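Local coordinates for ferredoxin NADP reductase (Plasmodium falciparum, PDB 3JQQ), which uses FAD to pass electrons between reduced ferredoxin and NADP(+), generating NADPH in the apicoplast, at residues B[143-146]-B[147-151]. The protein carries 1 engineered substitution. Sequence-based numbering, arbitrary orientation.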
loop_
_atom_site.group_PDB
_atom_site.type_symbol
_atom_site.label_atom_id
_atom_site.label_comp_id
_atom_site.label_asym_id
_atom_site.label_seq_id
_atom_site.Cartn_x
_atom_site.Cartn_y
_atom_site.Cartn_z
ATOM N N LYS B 143 5.310 -17.718 -3.312
ATOM C CA LYS B 143 6.662 -17.875 -3.819
ATOM C C LYS B 143 7.017 -19.350 -3.820
ATOM O O LYS B 143 7.517 -19.885 -4.807
ATOM C CB LYS B 143 7.637 -17.131 -2.906
ATOM C CG LYS B 143 8.792 -16.447 -3.605
ATOM C CD LYS B 143 9.596 -17.387 -4.478
ATOM C CE LYS B 143 10.942 -16.758 -4.823
ATOM N NZ LYS B 143 11.298 -16.953 -6.255
ATOM N N ASN B 144 6.731 -20.002 -2.699
ATOM C CA ASN B 144 7.109 -21.395 -2.477
ATOM C C ASN B 144 6.120 -22.418 -3.042
ATOM O O ASN B 144 6.391 -23.617 -3.024
ATOM C CB ASN B 144 7.338 -21.642 -0.983
ATOM C CG ASN B 144 8.520 -20.857 -0.436
ATOM O OD1 ASN B 144 9.644 -20.993 -0.920
ATOM N ND2 ASN B 144 8.270 -20.034 0.574
ATOM N N LEU B 145 4.983 -21.949 -3.546
ATOM C CA LEU B 145 3.960 -22.850 -4.083
ATOM C C LEU B 145 4.466 -23.706 -5.240
ATOM O O LEU B 145 5.150 -23.213 -6.141
ATOM C CB LEU B 145 2.716 -22.073 -4.530
ATOM C CG LEU B 145 1.584 -21.880 -3.515
ATOM C CD1 LEU B 145 0.506 -20.956 -4.078
ATOM C CD2 LEU B 145 0.989 -23.217 -3.109
ATOM N N LYS B 146 4.111 -24.987 -5.212
ATOM C CA LYS B 146 4.424 -25.896 -6.305
ATOM C C LYS B 146 3.162 -26.265 -7.077
ATOM O O LYS B 146 2.045 -26.143 -6.566
ATOM C CB LYS B 146 5.078 -27.175 -5.778
ATOM C CG LYS B 146 6.401 -26.970 -5.059
ATOM C CD LYS B 146 6.998 -28.313 -4.649
ATOM C CE LYS B 146 8.331 -28.150 -3.931
ATOM N NZ LYS B 146 8.177 -27.497 -2.598
ATOM N N ILE B 147 3.355 -26.715 -8.311
ATOM C CA ILE B 147 2.278 -27.262 -9.118
ATOM C C ILE B 147 1.636 -28.452 -8.393
ATOM O O ILE B 147 2.331 -29.342 -7.900
ATOM C CB ILE B 147 2.800 -27.663 -10.522
ATOM C CG1 ILE B 147 2.527 -26.534 -11.532
ATOM C CG2 ILE B 147 2.155 -28.959 -10.995
ATOM C CD1 ILE B 147 2.852 -25.156 -11.007
ATOM N N ASN B 148 0.308 -28.437 -8.307
ATOM C CA ASN B 148 -0.472 -29.475 -7.615
ATOM C C ASN B 148 -0.520 -29.359 -6.086
ATOM O O ASN B 148 -1.021 -30.258 -5.414
ATOM C CB ASN B 148 -0.037 -30.888 -8.026
ATOM C CG ASN B 148 -1.141 -31.921 -7.818
ATOM O OD1 ASN B 148 -0.930 -32.961 -7.190
ATOM N ND2 ASN B 148 -2.326 -31.633 -8.343
ATOM N N ASP B 149 -0.005 -28.260 -5.540
ATOM C CA ASP B 149 -0.164 -27.983 -4.114
ATOM C C ASP B 149 -1.612 -27.622 -3.785
ATOM O O ASP B 149 -2.354 -27.158 -4.650
ATOM C CB ASP B 149 0.744 -26.833 -3.673
ATOM C CG ASP B 149 2.139 -27.294 -3.310
ATOM O OD1 ASP B 149 2.419 -28.505 -3.431
ATOM O OD2 ASP B 149 2.957 -26.444 -2.902
ATOM N N ASP B 150 -2.002 -27.840 -2.532
ATOM C CA ASP B 150 -3.295 -27.378 -2.035
ATOM C C ASP B 150 -3.262 -25.866 -1.804
ATOM O O ASP B 150 -2.270 -25.327 -1.316
ATOM C CB ASP B 150 -3.652 -28.079 -0.718
ATOM C CG ASP B 150 -4.024 -29.543 -0.905
ATOM O OD1 ASP B 150 -4.236 -29.972 -2.058
ATOM O OD2 ASP B 150 -4.113 -30.267 0.110
ATOM N N ILE B 151 -4.342 -25.191 -2.168
ATOM C CA ILE B 151 -4.517 -23.783 -1.824
ATOM C C ILE B 151 -5.973 -23.551 -1.423
ATOM O O ILE B 151 -6.892 -24.061 -2.070
ATOM C CB ILE B 151 -4.098 -22.842 -2.977
ATOM C CG1 ILE B 151 -4.104 -21.383 -2.512
ATOM C CG2 ILE B 151 -5.001 -23.032 -4.186
ATOM C CD1 ILE B 151 -3.618 -20.398 -3.563
HETATM O O HOH W 1 5.164 -25.991 -1.652
#
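Lys-146 and Asp-149 are the outer residues of a type II beta turn, closed by the hydrogen bond from Asp-149 N to Lys-146 O at 3.1 Å. Asn-148, with positive phi (79°), occupies the third position, and the turn lies in the connection between helix 137-144 and strand 150-157. The carboxylate of Asp-149 then reaches back across the turn, and Lys-146 N donates to its OD2 at 3.0 Å. That bond is nearly straight at hydrogen (165°), although the donor sits above the carboxylate plane. Because CG of Asp-149 lies beside its own backbone N (chi1 -86°), the acid group is carried over the turn toward Lys-146. The same OD2 accepts a second bond from a water at 2.6 Å, which also donates to Asn-144 O and so links that carbonyl to the carboxylate. Lys-146 NZ donates only a weak, long hydrogen bond to this water; NZ itself stays 5.3 Å from Asp-149 OD2, too far for a salt bridge, though some attraction is plausible. On the apolar side, Leu-145 CD2 rests 3.7 Å from Asp-149 CB, while its CD1 meets Ile-151 CD1 at 4.2 Å, the two side chains crossing at about a right angle. Ile-151, buried, packs on Cys-18, Ile-20 and Ile-40, consistent with a place in the barrel core. The arrangement is a type II turn whose first N-H is bound by its last residue's carboxylate, within the antiparallel barrel of the FAD-binding domain of ferredoxin-NADP reductases.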